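Local coordinates for protein TOXN (Bacillus thuringiensis, PDB 4ATO) that cleaves RNA at A-rich sequences as the endoribonuclease toxin of a type III toxin-antitoxin system and is inhibited by binding its antitoxin RNA pseudoknot, ToxI, at residues N85-V90 with N130-V135; Y136-V141 with H147-L152. All coordinates share one frame; numbering follows the deposited sequence.

Contact 1 (N85-V90 with N130-V135); sequences NNMIPV and NKVEKV. With nucleotides of chain B.
Met-87 runs from the broken strand 78-89 to helix 108-139, where it meets Val-132 and Val-135 and so joins sheet to long helix in this ToxN-family, SH3-clan fold. Both branches of Val-132 face the sulfur: SD lies 3.9 Å from CG1, and CG2 is just as near. The methyl beyond goes further along the helix. Met-87 CE comes 4.0 Å from Val-135 CG2, the two side chains reaching toward each other tip to tip, and it also lies 3.7 Å from the backbone O of Val-132. The thioether gets there because CG sits between the backbone N and the carbonyl carbon (chi1 72°) and the chain is extended from CG onward. Around this buried contact, which has no hydrogen bond across it, Phe-159 touches both Met-87 and Val-135, Tyr-51 packs on Met-87, and Ile-46 lies against Val-132.

Several polar residues of both segments, Asn-86, Asn-130, Lys-131 and Lys-134 among them, reach the RNA of chain B. Asn-86 presents its amide to the Watson-Crick edge of A3: OD1 accepts from N6 at 2.8 Å, almost straight at 176°, while ND2 donates to N1 at 3.2 Å. This paired donor and acceptor suits adenine and fixes the rotation of the amide. Next to it, Asn-85 ND2 is held by the backbone O of Val-155. From the helix, Asn-130 ND2 gives a more bent bond of 3.1 Å to C19 OP1, and Lys-134 NZ makes a salt bridge to another phosphate of the RNA. Lys-131 is extended to its end; its NZ is placed by the backbone O atoms of Ser-65 and Ser-68 and donates to C18 OP2 at 2.8 Å.

Contact 2 (Y136-V141 with H147-L152); sequences YKDVTV and HKQKFL. With nucleotides of chain B.
Asp-138 and Gln-149 bring the two backbones to 5.6 Å between their CA atoms where the last turn of helix 108-139 passes the start of helix 147-155, and the CA atoms of Val-139 and Leu-152 are 6.1 Å apart. One hydrogen bond joins the side chains: Gln-149 NE2 donates to Asp-138 OD1 at 3.2 Å, nearly straight. The donor lies in the plane of its own amide but meets the oxygen from above the carboxylate, 62° out of that plane, and the two flat groups stand 81° apart. Gln-149 CG is anti to its carbonyl carbon (chi1 -70°), and the extended chain carries the amide to its partner. The other end of the amide is held too, since OE1 accepts from the backbone N of Ser-146. Val-141 comes across this chain at about a right angle, with CG2 3.5 Å from Gln-149 CD.

Beside the polar pair the contact turns apolar. Leu-152 CD1 presses on Asp-138 CB at 3.5 Å, and Val-139 CG2 meets Leu-152 CB at 4.0 Å, with Phe-159 and Cys-156 also against Val-139. Where helix 108-139 ends, Tyr-136 O takes two bonds from Thr-140, from OG1 and from N, arriving on opposite faces of the carbonyl plane.

The second helix also faces RNA of chain B. Lys-148 NZ donates to G20 N7 at 2.9 Å and bonds Gln-66 OE1 as well, while the Phe-151 ring has the base of U5 over one face, C6 being 3.3 Å above the ring plane. The arrangement is a helix-loop-helix connection whose second helix forms part of the ToxI-binding surface.

Contact 1 and contact 2 follow one another along helix 108-139, their centres about 11 Å apart. They meet directly where Met-87 CE of contact 1 lies 4.1 Å from Tyr-136 CB of contact 2, and Phe-159 touches residues of both. Contact 1 is the deeper, its centre about 7 Å from the centre of the chain against about 18 Å for contact 2. Residues of both contacts touch the RNA of chain B, though in different ways: contact 1 meets one base edge and backbone phosphates, contact 2 mainly bases, so both contacts meet the same ToxI RNA chain.

Contact 1 (N85-V90 with N130-V135)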
loop_
_atom_site.group_PDB
_atom_site.type_symbol
_atom_site.label_atom_id
_atom_site.label_comp_id
_atom_site.label_asym_id
_atom_site.label_seq_id
_atom_site.Cartn_x
_atom_site.Cartn_y
_atom_site.Cartn_z
ATOM N N ASN A 85 0.133 28.209 -12.729
ATOM C CA ASN A 85 0.129 29.680 -12.687
ATOM C C ASN A 85 -0.322 30.335 -13.996
ATOM O O ASN A 85 -0.797 31.469 -13.988
ATOM C CB ASN A 85 1.500 30.239 -12.297
ATOM C CG ASN A 85 2.630 29.728 -13.200
ATOM O OD1 ASN A 85 2.691 28.541 -13.520
ATOM N ND2 ASN A 85 3.522 30.626 -13.606
ATOM N N ASN A 86 -0.156 29.634 -15.118
ATOM C CA ASN A 86 -0.591 30.176 -16.408
ATOM C C ASN A 86 -1.869 29.536 -16.969
ATOM O O ASN A 86 -2.114 29.612 -18.166
ATOM C CB ASN A 86 0.521 30.043 -17.455
ATOM C CG ASN A 86 1.801 30.775 -17.060
ATOM O OD1 ASN A 86 2.898 30.319 -17.357
ATOM N ND2 ASN A 86 1.658 31.914 -16.399
ATOM N N MET A 87 -2.675 28.900 -16.125
ATOM C CA MET A 87 -3.924 28.317 -16.614
ATOM C C MET A 87 -4.883 29.400 -17.113
ATOM O O MET A 87 -4.877 30.528 -16.621
ATOM C CB MET A 87 -4.587 27.423 -15.557
ATOM C CG MET A 87 -5.204 28.158 -14.399
ATOM S SD MET A 87 -5.924 26.995 -13.238
ATOM C CE MET A 87 -5.792 27.913 -11.704
ATOM N N ILE A 88 -5.679 29.056 -18.119
ATOM C CA ILE A 88 -6.550 30.023 -18.776
ATOM C C ILE A 88 -7.936 29.445 -19.045
ATOM O O ILE A 88 -8.085 28.234 -19.235
ATOM C CB ILE A 88 -5.963 30.520 -20.125
ATOM C CG1 ILE A 88 -5.699 29.344 -21.068
ATOM C CG2 ILE A 88 -4.691 31.305 -19.909
ATOM C CD1 ILE A 88 -5.328 29.779 -22.472
ATOM N N PRO A 89 -8.960 30.313 -19.039
ATOM C CA PRO A 89 -10.314 29.901 -19.408
ATOM C C PRO A 89 -10.442 29.992 -20.918
ATOM O O PRO A 89 -9.959 30.966 -21.490
ATOM C CB PRO A 89 -11.185 30.966 -18.744
ATOM C CG PRO A 89 -10.328 32.201 -18.763
ATOM C CD PRO A 89 -8.907 31.728 -18.609
ATOM N N VAL A 90 -11.042 28.989 -21.554
ATOM C CA VAL A 90 -11.138 28.947 -23.010
ATOM C C VAL A 90 -12.517 28.432 -23.434
ATOM O O VAL A 90 -13.004 27.454 -22.875
ATOM C CB VAL A 90 -10.038 28.027 -23.623
ATOM C CG1 VAL A 90 -10.107 28.022 -25.141
ATOM C CG2 VAL A 90 -8.659 28.459 -23.176
ATOM N N ASN A 130 -5.884 19.392 -7.193
ATOM C CA ASN A 130 -5.604 19.980 -5.899
ATOM C C ASN A 130 -4.925 21.354 -6.014
ATOM O O ASN A 130 -5.385 22.325 -5.423
ATOM C CB ASN A 130 -4.774 19.011 -5.064
ATOM C CG ASN A 130 -4.390 19.580 -3.722
ATOM O OD1 ASN A 130 -5.249 19.878 -2.891
ATOM N ND2 ASN A 130 -3.094 19.727 -3.496
ATOM N N LYS A 131 -3.858 21.436 -6.803
ATOM C CA LYS A 131 -3.119 22.686 -6.947
ATOM C C LYS A 131 -3.948 23.728 -7.673
ATOM O O LYS A 131 -3.946 24.882 -7.282
ATOM C CB LYS A 131 -1.759 22.479 -7.652
ATOM C CG LYS A 131 -0.767 21.692 -6.805
ATOM C CD LYS A 131 0.580 21.494 -7.498
ATOM C CE LYS A 131 1.524 20.688 -6.611
ATOM N NZ LYS A 131 2.853 20.381 -7.262
ATOM N N VAL A 132 -4.656 23.332 -8.726
ATOM C CA VAL A 132 -5.534 24.276 -9.437
ATOM C C VAL A 132 -6.516 25.003 -8.492
ATOM O O VAL A 132 -6.716 26.212 -8.604
ATOM C CB VAL A 132 -6.310 23.577 -10.593
ATOM C CG1 VAL A 132 -7.578 24.349 -10.967
ATOM C CG2 VAL A 132 -5.403 23.376 -11.816
ATOM N N GLU A 133 -7.097 24.271 -7.549
ATOM C CA GLU A 133 -8.084 24.847 -6.648
ATOM C C GLU A 133 -7.441 25.775 -5.636
ATOM O O GLU A 133 -7.975 26.850 -5.356
ATOM C CB GLU A 133 -8.887 23.759 -5.931
ATOM C CG GLU A 133 -9.525 22.756 -6.887
ATOM C CD GLU A 133 -10.455 21.775 -6.194
ATOM O OE1 GLU A 133 -10.242 21.468 -4.995
ATOM O OE2 GLU A 133 -11.408 21.315 -6.857
ATOM N N LYS A 134 -6.292 25.369 -5.099
ATOM C CA LYS A 134 -5.600 26.188 -4.105
ATOM C C LYS A 134 -5.169 27.517 -4.706
ATOM O O LYS A 134 -5.400 28.568 -4.097
ATOM C CB LYS A 134 -4.386 25.464 -3.496
ATOM C CG LYS A 134 -4.746 24.340 -2.542
ATOM C CD LYS A 134 -3.490 23.655 -2.003
ATOM C CE LYS A 134 -3.809 22.337 -1.298
ATOM N NZ LYS A 134 -4.851 22.440 -0.239
ATOM N N VAL A 135 -4.549 27.493 -5.890
ATOM C CA VAL A 135 -4.069 28.770 -6.431
ATOM C C VAL A 135 -5.181 29.673 -6.959
ATOM O O VAL A 135 -5.131 30.886 -6.764
ATOM C CB VAL A 135 -2.863 28.666 -7.417
ATOM C CG1 VAL A 135 -2.245 27.295 -7.406
ATOM C CG2 VAL A 135 -3.229 29.134 -8.827
ATOM P P A B 3 13.246 33.644 -16.288
ATOM O OP1 A B 3 14.638 33.970 -15.891
ATOM O OP2 A B 3 12.897 32.228 -16.562
ATOM O "O5'" A B 3 12.220 34.270 -15.242
ATOM C "C5'" A B 3 12.281 35.650 -14.895
ATOM C "C4'" A B 3 11.087 36.065 -14.076
ATOM O "O4'" A B 3 9.909 36.119 -14.920
ATOM C "C3'" A B 3 10.700 35.124 -12.940
ATOM O "O3'" A B 3 11.464 35.347 -11.763
ATOM C "C2'" A B 3 9.209 35.397 -12.765
ATOM O "O2'" A B 3 8.997 36.569 -11.996
ATOM C "C1'" A B 3 8.771 35.685 -14.200
ATOM N N9 A B 3 8.217 34.490 -14.871
ATOM C C8 A B 3 8.910 33.461 -15.470
ATOM N N7 A B 3 8.143 32.542 -16.012
ATOM C C5 A B 3 6.858 32.998 -15.766
ATOM C C6 A B 3 5.595 32.468 -16.079
ATOM N N6 A B 3 5.423 31.322 -16.738
ATOM N N1 A B 3 4.503 33.168 -15.697
ATOM C C2 A B 3 4.684 34.319 -15.025
ATOM N N3 A B 3 5.820 34.918 -14.666
ATOM C C4 A B 3 6.886 34.199 -15.072
ATOM P P C B 19 -0.525 20.076 -0.852
ATOM O OP1 C B 19 -1.921 19.632 -0.629
ATOM O OP2 C B 19 -0.082 20.349 -2.232
ATOM O "O5'" C B 19 -0.192 21.323 0.073
ATOM C "C5'" C B 19 -0.281 21.232 1.495
ATOM C "C4'" C B 19 -0.065 22.579 2.150
ATOM O "O4'" C B 19 1.332 22.974 1.989
ATOM C "C3'" C B 19 -0.897 23.719 1.572
ATOM O "O3'" C B 19 -1.262 24.609 2.619
ATOM C "C2'" C B 19 0.083 24.411 0.621
ATOM O "O2'" C B 19 -0.204 25.767 0.357
ATOM C "C1'" C B 19 1.399 24.246 1.373
ATOM N N1 C B 19 2.606 24.294 0.515
ATOM C C2 C B 19 3.472 25.389 0.667
ATOM O O2 C B 19 3.171 26.250 1.502
ATOM N N3 C B 19 4.596 25.495 -0.086
ATOM C C4 C B 19 4.882 24.540 -0.966
ATOM N N4 C B 19 5.999 24.666 -1.689
ATOM C C5 C B 19 4.028 23.401 -1.141
ATOM C C6 C B 19 2.911 23.314 -0.390
ATOM P P C B 18 3.063 17.750 -4.647
ATOM O OP1 C B 18 1.732 17.450 -5.259
ATOM O OP2 C B 18 3.893 18.795 -5.260
ATOM O "O5'" C B 18 2.876 18.052 -3.099
ATOM C "C5'" C B 18 2.223 17.133 -2.240
ATOM C "C4'" C B 18 2.354 17.565 -0.804
ATOM O "O4'" C B 18 3.760 17.639 -0.440
ATOM C "C3'" C B 18 1.811 18.948 -0.501
ATOM O "O3'" C B 18 0.418 18.934 -0.252
ATOM C "C2'" C B 18 2.641 19.406 0.691
ATOM O "O2'" C B 18 2.106 18.899 1.906
ATOM C "C1'" C B 18 3.981 18.724 0.432
ATOM N N1 C B 18 4.984 19.642 -0.174
ATOM C C2 C B 18 5.543 20.654 0.626
ATOM O O2 C B 18 5.154 20.779 1.793
ATOM N N3 C B 18 6.476 21.493 0.112
ATOM C C4 C B 18 6.874 21.339 -1.152
ATOM N N4 C B 18 7.802 22.181 -1.615
ATOM C C5 C B 18 6.338 20.308 -1.990
ATOM C C6 C B 18 5.410 19.502 -1.465
#

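Contact 2 (Y136-V141 with H147-L152)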
loop_
_atom_site.group_PDB
_atom_site.type_symbol
_atom_site.label_atom_id
_atom_site.label_comp_id
_atom_site.label_asym_id
_atom_site.label_seq_id
_atom_site.Cartn_x
_atom_site.Cartn_y
_atom_site.Cartn_z
ATOM N N TYR A 136 -6.192 29.090 -7.599
ATOM C CA TYR A 136 -7.318 29.884 -8.074
ATOM C C TYR A 136 -7.971 30.626 -6.908
ATOM O O TYR A 136 -8.272 31.808 -7.011
ATOM C CB TYR A 136 -8.364 29.013 -8.759
ATOM C CG TYR A 136 -9.532 29.819 -9.302
ATOM C CD1 TYR A 136 -9.488 30.342 -10.582
ATOM C CD2 TYR A 136 -10.673 30.054 -8.533
ATOM C CE1 TYR A 136 -10.534 31.071 -11.094
ATOM C CE2 TYR A 136 -11.730 30.797 -9.039
ATOM C CZ TYR A 136 -11.650 31.300 -10.325
ATOM O OH TYR A 136 -12.685 32.033 -10.867
ATOM N N LYS A 137 -8.189 29.914 -5.807
ATOM C CA LYS A 137 -8.770 30.516 -4.613
ATOM C C LYS A 137 -7.918 31.682 -4.124
ATOM O O LYS A 137 -8.425 32.784 -3.906
ATOM C CB LYS A 137 -8.905 29.477 -3.495
ATOM C CG LYS A 137 -10.307 29.338 -2.919
ATOM C CD LYS A 137 -11.271 28.722 -3.936
ATOM C CE LYS A 137 -12.667 28.509 -3.347
ATOM N NZ LYS A 137 -13.342 29.789 -2.971
ATOM N N ASP A 138 -6.620 31.440 -3.958
ATOM C CA ASP A 138 -5.732 32.472 -3.423
ATOM C C ASP A 138 -5.523 33.668 -4.348
ATOM O O ASP A 138 -5.373 34.798 -3.881
ATOM C CB ASP A 138 -4.390 31.880 -3.008
ATOM C CG ASP A 138 -4.368 31.470 -1.557
ATOM O OD1 ASP A 138 -5.344 31.777 -0.842
ATOM O OD2 ASP A 138 -3.376 30.854 -1.126
ATOM N N VAL A 139 -5.499 33.429 -5.653
ATOM C CA VAL A 139 -5.298 34.523 -6.591
ATOM C C VAL A 139 -6.524 35.436 -6.603
ATOM O O VAL A 139 -6.396 36.658 -6.711
ATOM C CB VAL A 139 -4.948 34.016 -8.014
ATOM C CG1 VAL A 139 -5.143 35.118 -9.061
ATOM C CG2 VAL A 139 -3.514 33.506 -8.049
ATOM N N THR A 140 -7.702 34.836 -6.452
ATOM C CA THR A 140 -8.963 35.565 -6.545
ATOM C C THR A 140 -9.517 36.059 -5.203
ATOM O O THR A 140 -10.688 36.434 -5.125
ATOM C CB THR A 140 -10.072 34.707 -7.222
ATOM O OG1 THR A 140 -10.425 33.607 -6.372
ATOM C CG2 THR A 140 -9.623 34.181 -8.577
ATOM N N VAL A 141 -8.727 36.032 -4.149
ATOM C CA VAL A 141 -9.228 36.515 -2.887
ATOM C C VAL A 141 -9.262 38.008 -2.957
ATOM O O VAL A 141 -8.684 38.604 -3.835
ATOM C CB VAL A 141 -8.327 36.194 -1.686
ATOM C CG1 VAL A 141 -8.287 34.724 -1.386
ATOM C CG2 VAL A 141 -6.949 36.785 -1.858
ATOM N N HIS A 147 1.212 37.387 2.510
ATOM C CA HIS A 147 2.506 37.216 1.870
ATOM C C HIS A 147 2.376 36.256 0.661
ATOM O O HIS A 147 2.841 36.553 -0.440
ATOM C CB HIS A 147 3.503 36.663 2.891
ATOM C CG HIS A 147 4.932 36.729 2.452
ATOM N ND1 HIS A 147 5.741 37.813 2.713
ATOM C CD2 HIS A 147 5.699 35.845 1.772
ATOM C CE1 HIS A 147 6.943 37.598 2.209
ATOM N NE2 HIS A 147 6.947 36.408 1.636
ATOM N N LYS A 148 1.718 35.120 0.865
ATOM C CA LYS A 148 1.614 34.113 -0.196
ATOM C C LYS A 148 0.790 34.592 -1.377
ATOM O O LYS A 148 1.191 34.446 -2.527
ATOM C CB LYS A 148 1.000 32.813 0.322
ATOM C CG LYS A 148 1.004 31.700 -0.746
ATOM C CD LYS A 148 0.461 30.368 -0.213
ATOM C CE LYS A 148 1.364 29.789 0.883
ATOM N NZ LYS A 148 1.003 28.376 1.211
ATOM N N GLN A 149 -0.381 35.137 -1.078
ATOM C CA GLN A 149 -1.283 35.659 -2.098
ATOM C C GLN A 149 -0.629 36.722 -2.972
ATOM O O GLN A 149 -0.907 36.801 -4.163
ATOM C CB GLN A 149 -2.562 36.192 -1.445
ATOM C CG GLN A 149 -3.432 35.064 -0.892
ATOM C CD GLN A 149 -4.423 35.531 0.162
ATOM O OE1 GLN A 149 -4.365 36.668 0.632
ATOM N NE2 GLN A 149 -5.338 34.648 0.535
ATOM N N LYS A 150 0.252 37.523 -2.383
ATOM C CA LYS A 150 1.037 38.486 -3.153
ATOM C C LYS A 150 1.972 37.776 -4.135
ATOM O O LYS A 150 2.050 38.142 -5.304
ATOM C CB LYS A 150 1.843 39.398 -2.225
ATOM C CG LYS A 150 2.025 40.817 -2.739
ATOM C CD LYS A 150 0.676 41.522 -2.916
ATOM C CE LYS A 150 0.326 41.716 -4.391
ATOM N NZ LYS A 150 -1.077 42.167 -4.617
ATOM N N PHE A 151 2.674 36.751 -3.660
ATOM C CA PHE A 151 3.538 35.967 -4.537
ATOM C C PHE A 151 2.725 35.343 -5.663
ATOM O O PHE A 151 3.098 35.433 -6.838
ATOM C CB PHE A 151 4.255 34.864 -3.758
ATOM C CG PHE A 151 4.707 33.716 -4.618
ATOM C CD1 PHE A 151 5.795 33.860 -5.473
ATOM C CD2 PHE A 151 4.039 32.501 -4.585
ATOM C CE1 PHE A 151 6.220 32.803 -6.274
ATOM C CE2 PHE A 151 4.459 31.432 -5.385
ATOM C CZ PHE A 151 5.552 31.583 -6.227
ATOM N N LEU A 152 1.600 34.728 -5.297
ATOM C CA LEU A 152 0.771 34.022 -6.273
ATOM C C LEU A 152 0.228 34.990 -7.311
ATOM O O LEU A 152 0.274 34.704 -8.502
ATOM C CB LEU A 152 -0.365 33.237 -5.588
ATOM C CG LEU A 152 0.092 32.003 -4.793
ATOM C CD1 LEU A 152 -1.041 31.404 -3.970
ATOM C CD2 LEU A 152 0.682 30.960 -5.728
ATOM P P U B 5 10.692 30.725 -5.497
ATOM O OP1 U B 5 12.030 30.548 -6.101
ATOM O OP2 U B 5 10.002 29.540 -4.943
ATOM O "O5'" U B 5 10.726 31.886 -4.398
ATOM C "C5'" U B 5 11.103 33.212 -4.748
ATOM C "C4'" U B 5 10.497 34.235 -3.817
ATOM O "O4'" U B 5 9.063 34.350 -4.053
ATOM C "C3'" U B 5 10.587 33.934 -2.332
ATOM O "O3'" U B 5 11.870 34.190 -1.788
ATOM C "C2'" U B 5 9.488 34.820 -1.768
ATOM O "O2'" U B 5 9.898 36.182 -1.745
ATOM C "C1'" U B 5 8.406 34.658 -2.837
ATOM N N1 U B 5 7.482 33.549 -2.498
ATOM C C2 U B 5 6.569 33.817 -1.489
ATOM O O2 U B 5 6.493 34.910 -0.951
ATOM N N3 U B 5 5.734 32.779 -1.150
ATOM C C4 U B 5 5.734 31.512 -1.704
ATOM O O4 U B 5 4.928 30.675 -1.292
ATOM C C5 U B 5 6.720 31.306 -2.726
ATOM C C6 U B 5 7.551 32.300 -3.078
ATOM P P G B 6 12.544 33.140 -0.775
ATOM O OP1 G B 6 13.770 33.777 -0.224
ATOM O OP2 G B 6 12.675 31.852 -1.498
ATOM O "O5'" G B 6 11.458 33.001 0.367
ATOM C "C5'" G B 6 11.138 34.091 1.210
ATOM C "C4'" G B 6 9.880 33.818 1.983
ATOM O "O4'" G B 6 8.822 33.431 1.068
ATOM C "C3'" G B 6 9.966 32.675 2.980
ATOM O "O3'" G B 6 10.492 33.098 4.221
ATOM C "C2'" G B 6 8.525 32.177 3.059
ATOM O "O2'" G B 6 7.754 32.997 3.923
ATOM C "C1'" G B 6 8.044 32.399 1.628
ATOM N N9 G B 6 8.188 31.191 0.788
ATOM C C8 G B 6 9.172 30.913 -0.136
ATOM N N7 G B 6 9.015 29.759 -0.735
ATOM C C5 G B 6 7.850 29.247 -0.178
ATOM C C6 G B 6 7.166 28.025 -0.430
ATOM O O6 G B 6 7.459 27.129 -1.232
ATOM N N1 G B 6 6.030 27.903 0.367
ATOM C C2 G B 6 5.600 28.834 1.283
ATOM N N2 G B 6 4.476 28.548 1.959
ATOM N N3 G B 6 6.230 29.972 1.519
ATOM C C4 G B 6 7.332 30.115 0.757
ATOM P P G B 20 -2.811 24.808 3.006
ATOM O OP1 G B 20 -3.542 23.604 2.550
ATOM O OP2 G B 20 -3.219 26.126 2.479
ATOM O "O5'" G B 20 -2.765 24.844 4.587
ATOM C "C5'" G B 20 -2.179 23.781 5.325
ATOM C "C4'" G B 20 -1.575 24.273 6.617
ATOM O "O4'" G B 20 -0.287 24.882 6.337
ATOM C "C3'" G B 20 -2.392 25.336 7.356
ATOM O "O3'" G B 20 -2.185 25.201 8.758
ATOM C "C2'" G B 20 -1.747 26.631 6.891
ATOM O "O2'" G B 20 -1.936 27.720 7.766
ATOM C "C1'" G B 20 -0.280 26.212 6.816
ATOM N N9 G B 20 0.527 27.027 5.911
ATOM C C8 G B 20 0.621 26.938 4.547
ATOM N N7 G B 20 1.432 27.821 4.037
ATOM C C5 G B 20 1.894 28.531 5.130
ATOM C C6 G B 20 2.799 29.616 5.192
ATOM O O6 G B 20 3.378 30.164 4.248
ATOM N N1 G B 20 2.988 30.042 6.506
ATOM C C2 G B 20 2.381 29.488 7.616
ATOM N N2 G B 20 2.684 30.027 8.810
ATOM N N3 G B 20 1.533 28.476 7.562
ATOM C C4 G B 20 1.341 28.058 6.296
#